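Local coordinates for endoglucanase A (Clostridium longisporum, PDB 6Q1I), which hydrolyses internal beta-1,4-glucosidic linkages in barley beta-glucan, lichenan and carboxymethylcellulose, and also cleaves xylan, its family 5 catalytic domain being the part present here, at residues L27-I35 with F47-T56; F241-T252 with G286-R296. All blocks are in the same frame, centred on the assembly; numbering follows the deposited sequence. Where two conformers were deposited one is given.

From the N terminus, the chain leaves the first barrel strand, 23-27, and runs at once into interaction 1, where residues 27-35 fold against 47-56 and close a short loop that contains most of helix 44-48. The barrel then winds on through its second to sixth strands before interaction 2 begins. There the loop following the sixth strand, 229-234, meets the loop following the seventh and the start of helix 293-309, closing a loop that holds helix 256-275 and the seventh strand, 280-285. The two closures follow one another without nesting or crossing. Their centres lie 25 Å apart and their nearest atoms about 11 Å, so each shapes a separate part of the catalytic rim.

Interaction 1: L27-I35 with F47-T56; sequences LGNTLDAKI and FETGWGNPVT
The indole of Trp51 lies flat against the bend of the chain at Ala33 and Lys34. Ala33 CA sits 3.8 Å from the centroid of the six-membered ring, a CH-pi contact over the face, while Lys34 N rests above the same face nearer its rim. With CG beside its own backbone N (chi1 -79°), the tryptophan turns its broad side to this bend. Ile35 fills the next hollow: its CD1 reaches Trp51 CD1 at 3.5 Å and settles on the bare backbone of Gly50, while its CB touches the ring of Phe47. Near the other rim of the indole, the Asn29 amide stands at the edge, its plane turned 71° from the ring.

Further along, the methyl CG2 of Thr30 fits into the corner formed by Glu48 CG and Thr56 OG1, 3.4 Å from the latter. Thr56 holds Glu48 OE2 with both its hydroxyl and its backbone N, and OE1 forms a salt bridge with Arg95, so both carboxylate oxygens are occupied. Asn53 ND2 donates to Asn29 O (3.0 Å), approaching from above the carbonyl plane; Asn319 O is a second acceptor for this nitrogen, and Asn320 binds Asn53 OD1. One water bridges Asn29 O, Glu48 O and the backbone nitrogens of Trp51 and Asn53, filling the notch between the two segments.

The contact folds the loop after the first strand of a TIM barrel back on itself, at the C-terminal end of the barrel where family 5 enzymes carry their active site. Gly28 lies close to Gln284, a changed residue at the position assigned by similarity to the nucleophile.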
loop_
_atom_site.group_PDB
_atom_site.type_symbol
_atom_site.label_atom_id
_atom_site.label_comp_id
_atom_site.label_asym_id
_atom_site.label_seq_id
_atom_site.Cartn_x
_atom_site.Cartn_y
_atom_site.Cartn_z
ATOM N N LEU A 27 5.034 6.700 0.553
ATOM C CA LEU A 27 6.396 7.077 0.160
ATOM C C LEU A 27 6.796 6.228 -1.050
ATOM O O LEU A 27 7.580 5.281 -0.961
ATOM C CB LEU A 27 7.348 6.878 1.331
ATOM C CG LEU A 27 8.799 7.305 1.145
ATOM C CD1 LEU A 27 8.907 8.812 1.093
ATOM C CD2 LEU A 27 9.639 6.740 2.263
ATOM N N GLY A 28 6.240 6.579 -2.219
ATOM C CA GLY A 28 6.365 5.706 -3.374
ATOM C C GLY A 28 7.685 5.840 -4.127
ATOM O O GLY A 28 8.340 6.884 -4.114
ATOM N N ASN A 29 8.049 4.769 -4.846
ATOM C CA ASN A 29 9.258 4.740 -5.677
ATOM C C ASN A 29 10.509 5.089 -4.869
ATOM O O ASN A 29 11.406 5.783 -5.356
ATOM C CB ASN A 29 9.134 5.638 -6.914
ATOM C CG ASN A 29 8.283 5.024 -8.017
ATOM O OD1 ASN A 29 7.539 4.068 -7.802
ATOM N ND2 ASN A 29 8.373 5.600 -9.214
ATOM N N THR A 30 10.586 4.567 -3.642
ATOM C CA THR A 30 11.639 4.880 -2.678
ATOM C C THR A 30 12.223 3.583 -2.125
ATOM O O THR A 30 13.035 2.960 -2.811
ATOM C CB THR A 30 11.072 5.849 -1.636
ATOM O OG1 THR A 30 10.497 6.965 -2.329
ATOM C CG2 THR A 30 12.143 6.387 -0.717
ATOM N N LEU A 31 11.835 3.137 -0.925
ATOM C CA LEU A 31 12.342 1.858 -0.421
ATOM C C LEU A 31 11.759 0.672 -1.178
ATOM O O LEU A 31 12.219 -0.463 -0.980
ATOM C CB LEU A 31 12.095 1.722 1.080
ATOM C CG LEU A 31 12.697 2.870 1.899
ATOM C CD1 LEU A 31 12.338 2.708 3.358
ATOM C CD2 LEU A 31 14.201 2.978 1.731
ATOM N N ASP A 32 10.781 0.930 -2.047
ATOM C CA ASP A 32 10.186 -0.052 -2.936
ATOM C C ASP A 32 10.847 -0.101 -4.302
ATOM O O ASP A 32 10.595 -1.049 -5.053
ATOM C CB ASP A 32 8.691 0.250 -3.146
ATOM C CG ASP A 32 8.410 1.707 -3.498
ATOM O OD1 ASP A 32 8.910 2.607 -2.801
ATOM O OD2 ASP A 32 7.644 1.948 -4.455
ATOM N N ALA A 33 11.655 0.897 -4.654
ATOM C CA ALA A 33 12.302 0.893 -5.961
ATOM C C ALA A 33 13.071 -0.407 -6.146
ATOM O O ALA A 33 13.915 -0.768 -5.317
ATOM C CB ALA A 33 13.234 2.103 -6.091
ATOM N N LYS A 34 12.767 -1.123 -7.223
ATOM C CA LYS A 34 13.299 -2.467 -7.431
ATOM C C LYS A 34 14.532 -2.347 -8.313
ATOM O O LYS A 34 14.426 -2.207 -9.536
ATOM C CB LYS A 34 12.254 -3.377 -8.057
ATOM C CG LYS A 34 12.694 -4.827 -8.133
ATOM C CD LYS A 34 11.668 -5.704 -8.834
ATOM C CE LYS A 34 12.061 -7.170 -8.780
ATOM N NZ LYS A 34 12.134 -7.695 -7.397
ATOM N N ILE A 35 15.694 -2.389 -7.678
ATOM C CA ILE A 35 16.967 -2.156 -8.345
ATOM C C ILE A 35 17.707 -3.482 -8.357
ATOM O O ILE A 35 18.168 -3.958 -7.311
ATOM C CB ILE A 35 17.793 -1.066 -7.647
ATOM C CG1 ILE A 35 16.928 0.147 -7.295
ATOM C CG2 ILE A 35 18.973 -0.662 -8.532
ATOM C CD1 ILE A 35 16.256 0.812 -8.466
ATOM N N PHE A 47 19.621 1.914 -3.519
ATOM C CA PHE A 47 18.278 1.437 -3.842
ATOM C C PHE A 47 17.249 2.552 -3.670
ATOM O O PHE A 47 16.445 2.812 -4.571
ATOM C CB PHE A 47 17.932 0.268 -2.921
ATOM C CG PHE A 47 18.800 -0.950 -3.113
ATOM C CD1 PHE A 47 18.367 -2.003 -3.911
ATOM C CD2 PHE A 47 20.029 -1.059 -2.479
ATOM C CE1 PHE A 47 19.148 -3.130 -4.079
ATOM C CE2 PHE A 47 20.808 -2.186 -2.639
ATOM C CZ PHE A 47 20.364 -3.223 -3.445
ATOM N N GLU A 48 17.275 3.218 -2.511
ATOM C CA GLU A 48 16.302 4.254 -2.178
ATOM C C GLU A 48 16.231 5.330 -3.251
ATOM O O GLU A 48 15.142 5.835 -3.561
ATOM C CB GLU A 48 16.677 4.868 -0.822
ATOM C CG GLU A 48 15.687 5.903 -0.316
ATOM C CD GLU A 48 15.972 6.354 1.099
ATOM O OE1 GLU A 48 16.864 5.764 1.747
ATOM O OE2 GLU A 48 15.307 7.305 1.564
ATOM N N THR A 49 17.384 5.708 -3.818
ATOM C CA THR A 49 17.466 6.745 -4.843
ATOM C C THR A 49 17.512 6.176 -6.259
ATOM O O THR A 49 17.663 6.938 -7.217
ATOM C CB THR A 49 18.692 7.641 -4.618
ATOM O OG1 THR A 49 19.893 6.885 -4.812
ATOM C CG2 THR A 49 18.687 8.252 -3.221
ATOM N N GLY A 50 17.356 4.861 -6.416
ATOM C CA GLY A 50 17.591 4.219 -7.698
ATOM C C GLY A 50 16.569 4.525 -8.771
ATOM O O GLY A 50 16.847 4.290 -9.955
ATOM N N TRP A 51 15.378 4.990 -8.385
ATOM C CA TRP A 51 14.357 5.416 -9.337
ATOM C C TRP A 51 14.208 6.935 -9.364
ATOM O O TRP A 51 13.160 7.458 -9.766
ATOM C CB TRP A 51 13.029 4.700 -9.084
ATOM C CG TRP A 51 12.992 3.290 -9.618
ATOM C CD1 TRP A 51 13.954 2.659 -10.353
ATOM C CD2 TRP A 51 11.929 2.346 -9.462
ATOM N NE1 TRP A 51 13.556 1.382 -10.662
ATOM C CE2 TRP A 51 12.314 1.166 -10.129
ATOM C CE3 TRP A 51 10.687 2.382 -8.817
ATOM C CZ2 TRP A 51 11.499 0.034 -10.172
ATOM C CZ3 TRP A 51 9.887 1.267 -8.862
ATOM C CH2 TRP A 51 10.295 0.108 -9.532
ATOM N N GLY A 52 15.252 7.657 -8.974
ATOM C CA GLY A 52 15.317 9.089 -9.187
ATOM C C GLY A 52 14.797 9.943 -8.052
ATOM O O GLY A 52 14.780 11.173 -8.182
ATOM N N ASN A 53 14.371 9.349 -6.963
ATOM C CA ASN A 53 13.929 10.181 -5.853
ATOM C C ASN A 53 15.089 10.495 -4.912
ATOM O O ASN A 53 16.044 9.717 -4.809
ATOM C CB ASN A 53 12.781 9.496 -5.115
ATOM C CG ASN A 53 11.478 9.658 -5.861
ATOM O OD1 ASN A 53 11.283 10.664 -6.545
ATOM N ND2 ASN A 53 10.603 8.683 -5.770
ATOM N N PRO A 54 15.041 11.647 -4.247
ATOM C CA PRO A 54 16.114 12.015 -3.320
ATOM C C PRO A 54 16.000 11.216 -2.028
ATOM O O PRO A 54 14.957 10.662 -1.699
ATOM C CB PRO A 54 15.858 13.507 -3.069
ATOM C CG PRO A 54 14.371 13.644 -3.203
ATOM C CD PRO A 54 13.979 12.674 -4.298
ATOM N N VAL A 55 17.101 11.159 -1.285
ATOM C CA VAL A 55 17.090 10.416 -0.029
ATOM C C VAL A 55 16.063 11.026 0.925
ATOM O O VAL A 55 15.948 12.252 1.061
ATOM C CB VAL A 55 18.509 10.334 0.560
ATOM C CG1 VAL A 55 19.011 11.682 0.936
ATOM C CG2 VAL A 55 18.551 9.383 1.754
ATOM N N THR A 56 15.285 10.162 1.574
ATOM C CA THR A 56 14.182 10.619 2.411
ATOM C C THR A 56 14.705 11.292 3.674
ATOM O O THR A 56 15.637 10.799 4.313
ATOM C CB THR A 56 13.303 9.423 2.801
ATOM O OG1 THR A 56 12.936 8.677 1.628
ATOM C CG2 THR A 56 12.031 9.874 3.490
HETATM O O HOH W 1 14.111 6.369 -6.068
HETATM O O HOH W 2 10.389 7.657 -9.507
HETATM O O HOH W 3 14.874 -0.550 -12.190
#

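Interaction 2: F241-T252 with G286-R296; sequences FAMDTSSNSVNT and GSINKNNTSSR
The ring of Phe241 has a bound water over one face, offset toward the rim, and at its edge meets Arg296 N across the contact and Thr252 N of its own segment; Asn292 ND2 and Ser295 CB approach it obliquely. The guanidinium of Arg296 carries Ile288 O and Asn289 CA on one face and grips Ser287 side-on: NE bonds Ser287 OG in plane, while Ser287 O, the acceptor of NH2, is tilted well out of that plane. This grip fixes the start of the 286-296 loop to the helix. Phe342 adds a cation-pi contact to the same group.

Between the loops runs Lys290, its chain fully extended beyond CG. Its NZ is ringed by four acceptors: Asp244 O at 2.8 Å in the carbonyl plane, Ser249 OG at 2.8 Å, Phe241 O at 2.9 Å and Val250 O at 3.0 Å. Since an ammonium has three hydrogens, at least one is probably shared. The lysine thus pins together both limbs of the 241-252 loop. Asn292 ND2 donates to Asn251 O (3.1 Å, 157° at the hydrogen), and the Ile288 N bond to Ala242 O (2.9 Å) joins the backbones. Ile288 CD1 packs on Thr245 CG2.

Two neighbouring beta-alpha loops of the TIM barrel, the sixth and seventh, are thereby locked together at the catalytic end, the seventh directly following the strand that bears Gln284 at the probable nucleophile position.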
loop_
_atom_site.group_PDB
_atom_site.type_symbol
_atom_site.label_atom_id
_atom_site.label_comp_id
_atom_site.label_asym_id
_atom_site.label_seq_id
_atom_site.Cartn_x
_atom_site.Cartn_y
_atom_site.Cartn_z
ATOM N N PHE A 241 -10.176 7.536 -15.946
ATOM C CA PHE A 241 -9.779 8.873 -15.525
ATOM C C PHE A 241 -8.460 8.841 -14.769
ATOM O O PHE A 241 -7.543 9.616 -15.062
ATOM C CB PHE A 241 -10.864 9.475 -14.626
ATOM C CG PHE A 241 -10.488 10.808 -14.035
ATOM C CD1 PHE A 241 -10.714 11.986 -14.733
ATOM C CD2 PHE A 241 -9.877 10.885 -12.793
ATOM C CE1 PHE A 241 -10.350 13.203 -14.194
ATOM C CE2 PHE A 241 -9.507 12.115 -12.254
ATOM C CZ PHE A 241 -9.747 13.270 -12.956
ATOM N N ALA A 242 -8.354 7.943 -13.792
ATOM C CA ALA A 242 -7.286 7.997 -12.801
ATOM C C ALA A 242 -5.935 7.530 -13.333
ATOM O O ALA A 242 -4.896 8.069 -12.931
ATOM C CB ALA A 242 -7.683 7.157 -11.584
ATOM N N MET A 243 -5.914 6.531 -14.217
ATOM C CA MET A 243 -4.658 5.858 -14.532
ATOM C C MET A 243 -4.417 5.641 -16.024
ATOM O O MET A 243 -3.265 5.605 -16.458
ATOM C CB MET A 243 -4.623 4.520 -13.776
ATOM C CG MET A 243 -3.343 3.724 -13.889
ATOM S SD MET A 243 -3.238 2.475 -12.583
ATOM C CE MET A 243 -4.892 1.862 -12.506
ATOM N N ASP A 244 -5.472 5.489 -16.819
ATOM C CA ASP A 244 -5.298 5.080 -18.208
ATOM C C ASP A 244 -4.758 6.224 -19.062
ATOM O O ASP A 244 -5.184 7.375 -18.932
ATOM C CB ASP A 244 -6.629 4.584 -18.776
ATOM C CG ASP A 244 -6.486 4.024 -20.175
ATOM O OD1 ASP A 244 -5.748 3.041 -20.338
ATOM O OD2 ASP A 244 -7.084 4.575 -21.118
ATOM N N THR A 245 -3.815 5.892 -19.952
ATOM C CA THR A 245 -3.264 6.836 -20.920
ATOM C C THR A 245 -3.530 6.419 -22.364
ATOM O O THR A 245 -2.946 7.004 -23.286
ATOM C CB THR A 245 -1.756 7.002 -20.709
ATOM O OG1 THR A 245 -1.115 5.729 -20.847
ATOM C CG2 THR A 245 -1.474 7.557 -19.335
ATOM N N SER A 246 -4.385 5.425 -22.581
ATOM C CA SER A 246 -4.714 4.953 -23.917
ATOM C C SER A 246 -5.723 5.897 -24.564
ATOM O O SER A 246 -6.062 6.956 -24.026
ATOM C CB SER A 246 -5.286 3.540 -23.848
ATOM O OG SER A 246 -6.651 3.585 -23.472
ATOM N N SER A 247 -6.229 5.500 -25.736
ATOM C CA SER A 247 -7.296 6.249 -26.386
ATOM C C SER A 247 -8.576 6.250 -25.562
ATOM O O SER A 247 -9.474 7.050 -25.840
ATOM C CB SER A 247 -7.575 5.663 -27.775
ATOM O OG SER A 247 -7.996 4.313 -27.692
ATOM N N ASN A 248 -8.682 5.365 -24.569
ATOM C CA ASN A 248 -9.819 5.344 -23.657
ATOM C C ASN A 248 -9.684 6.348 -22.520
ATOM O O ASN A 248 -10.587 6.436 -21.680
ATOM C CB ASN A 248 -9.981 3.947 -23.053
ATOM C CG ASN A 248 -10.460 2.927 -24.065
ATOM O OD1 ASN A 248 -11.192 3.256 -24.999
ATOM N ND2 ASN A 248 -10.055 1.677 -23.877
ATOM N N SER A 249 -8.592 7.105 -22.476
ATOM C CA SER A 249 -8.352 8.016 -21.367
ATOM C C SER A 249 -9.456 9.062 -21.264
ATOM O O SER A 249 -9.907 9.617 -22.270
ATOM C CB SER A 249 -7.006 8.715 -21.559
ATOM O OG SER A 249 -6.878 9.795 -20.660
ATOM N N VAL A 250 -9.873 9.328 -20.027
ATOM C CA VAL A 250 -10.844 10.358 -19.671
ATOM C C VAL A 250 -10.121 11.371 -18.796
ATOM O O VAL A 250 -9.270 10.990 -17.984
ATOM C CB VAL A 250 -12.014 9.701 -18.901
ATOM C CG1 VAL A 250 -12.939 10.743 -18.319
ATOM C CG2 VAL A 250 -12.773 8.735 -19.810
ATOM N N ASN A 251 -10.449 12.661 -18.948
ATOM C CA ASN A 251 -9.756 13.691 -18.180
ATOM C C ASN A 251 -10.680 14.599 -17.375
ATOM O O ASN A 251 -10.207 15.590 -16.808
ATOM C CB ASN A 251 -8.810 14.524 -19.057
ATOM C CG ASN A 251 -9.540 15.350 -20.092
ATOM O OD1 ASN A 251 -10.767 15.357 -20.148
ATOM N ND2 ASN A 251 -8.783 16.063 -20.916
ATOM N N THR A 252 -11.965 14.268 -17.275
ATOM C CA THR A 252 -12.901 15.005 -16.444
ATOM C C THR A 252 -13.592 14.042 -15.488
ATOM O O THR A 252 -13.754 12.856 -15.784
ATOM C CB THR A 252 -13.954 15.725 -17.300
ATOM O OG1 THR A 252 -14.619 14.768 -18.128
ATOM C CG2 THR A 252 -13.309 16.790 -18.181
ATOM N N GLY A 286 -5.356 7.254 -6.303
ATOM C CA GLY A 286 -4.828 8.496 -6.832
ATOM C C GLY A 286 -5.239 8.671 -8.276
ATOM O O GLY A 286 -5.954 7.852 -8.852
ATOM N N SER A 287 -4.779 9.787 -8.846
ATOM C CA SER A 287 -4.958 10.086 -10.258
ATOM C C SER A 287 -3.674 10.682 -10.817
ATOM O O SER A 287 -2.890 11.306 -10.092
ATOM C CB SER A 287 -6.111 11.066 -10.495
ATOM O OG SER A 287 -5.845 12.291 -9.842
ATOM N N ILE A 288 -3.454 10.460 -12.114
ATOM C CA ILE A 288 -2.276 10.990 -12.797
ATOM C C ILE A 288 -2.534 12.382 -13.367
ATOM O O ILE A 288 -3.679 12.828 -13.472
ATOM C CB ILE A 288 -1.752 10.024 -13.882
ATOM C CG1 ILE A 288 -2.737 9.898 -15.039
ATOM C CG2 ILE A 288 -1.445 8.659 -13.271
ATOM C CD1 ILE A 288 -2.198 9.088 -16.201
ATOM N N ASN A 289 -1.459 13.070 -13.739
ATOM C CA ASN A 289 -1.526 14.458 -14.188
ATOM C C ASN A 289 -1.865 14.526 -15.670
ATOM O O ASN A 289 -0.994 14.367 -16.529
ATOM C CB ASN A 289 -0.188 15.141 -13.921
ATOM C CG ASN A 289 -0.165 16.564 -14.389
ATOM O OD1 ASN A 289 -1.195 17.123 -14.753
ATOM N ND2 ASN A 289 1.018 17.167 -14.385
ATOM N N LYS A 290 -3.136 14.795 -15.975
ATOM C CA LYS A 290 -3.593 15.057 -17.333
ATOM C C LYS A 290 -3.932 16.534 -17.525
ATOM O O LYS A 290 -4.858 16.878 -18.264
ATOM C CB LYS A 290 -4.793 14.175 -17.685
ATOM C CG LYS A 290 -4.528 12.686 -17.525
ATOM C CD LYS A 290 -5.769 11.836 -17.799
ATOM C CE LYS A 290 -5.463 10.360 -17.641
ATOM N NZ LYS A 290 -6.669 9.507 -17.838
ATOM N N ASN A 291 -3.187 17.418 -16.859
ATOM C CA ASN A 291 -3.427 18.859 -16.944
ATOM C C ASN A 291 -4.887 19.163 -16.616
ATOM O O ASN A 291 -5.551 19.973 -17.276
ATOM C CB ASN A 291 -3.010 19.426 -18.307
ATOM C CG ASN A 291 -2.743 20.920 -18.261
ATOM O OD1 ASN A 291 -2.417 21.469 -17.212
ATOM N ND2 ASN A 291 -2.876 21.583 -19.401
ATOM N N ASN A 292 -5.381 18.501 -15.570
ATOM C CA ASN A 292 -6.801 18.464 -15.240
ATOM C C ASN A 292 -7.000 18.551 -13.732
ATOM O O ASN A 292 -7.774 17.802 -13.137
ATOM C CB ASN A 292 -7.451 17.194 -15.786
ATOM C CG ASN A 292 -6.814 15.920 -15.248
ATOM O OD1 ASN A 292 -5.640 15.892 -14.877
ATOM N ND2 ASN A 292 -7.591 14.846 -15.239
ATOM N N THR A 293 -6.322 19.514 -13.109
ATOM C CA THR A 293 -6.281 19.598 -11.654
ATOM C C THR A 293 -7.666 19.778 -11.040
ATOM O O THR A 293 -7.939 19.238 -9.961
ATOM C CB THR A 293 -5.336 20.734 -11.246
ATOM O OG1 THR A 293 -4.032 20.474 -11.785
ATOM C CG2 THR A 293 -5.235 20.856 -9.726
ATOM N N SER A 294 -8.551 20.543 -11.685
ATOM C CA SER A 294 -9.881 20.765 -11.117
ATOM C C SER A 294 -10.626 19.447 -10.933
ATOM O O SER A 294 -11.229 19.194 -9.879
ATOM C CB SER A 294 -10.702 21.702 -12.010
ATOM O OG SER A 294 -10.104 22.975 -12.141
ATOM N N SER A 295 -10.602 18.594 -11.960
ATOM C CA SER A 295 -11.279 17.304 -11.872
ATOM C C SER A 295 -10.576 16.375 -10.894
ATOM O O SER A 295 -11.235 15.639 -10.148
ATOM C CB SER A 295 -11.344 16.640 -13.247
ATOM O OG SER A 295 -12.332 17.244 -14.058
ATOM N N ARG A 296 -9.239 16.380 -10.889
ATOM C CA ARG A 296 -8.511 15.539 -9.943
ATOM C C ARG A 296 -8.834 15.926 -8.506
ATOM O O ARG A 296 -8.972 15.059 -7.636
ATOM C CB ARG A 296 -7.007 15.643 -10.194
ATOM C CG ARG A 296 -6.551 15.095 -11.529
ATOM C CD ARG A 296 -5.076 15.351 -11.734
ATOM N NE ARG A 296 -4.249 14.557 -10.831
ATOM C CZ ARG A 296 -2.991 14.847 -10.521
ATOM N NH1 ARG A 296 -2.409 15.924 -11.034
ATOM N NH2 ARG A 296 -2.308 14.056 -9.706
HETATM O O HOH W 4 -6.394 12.301 -14.218
HETATM O O HOH W 5 -5.916 16.275 -20.662
#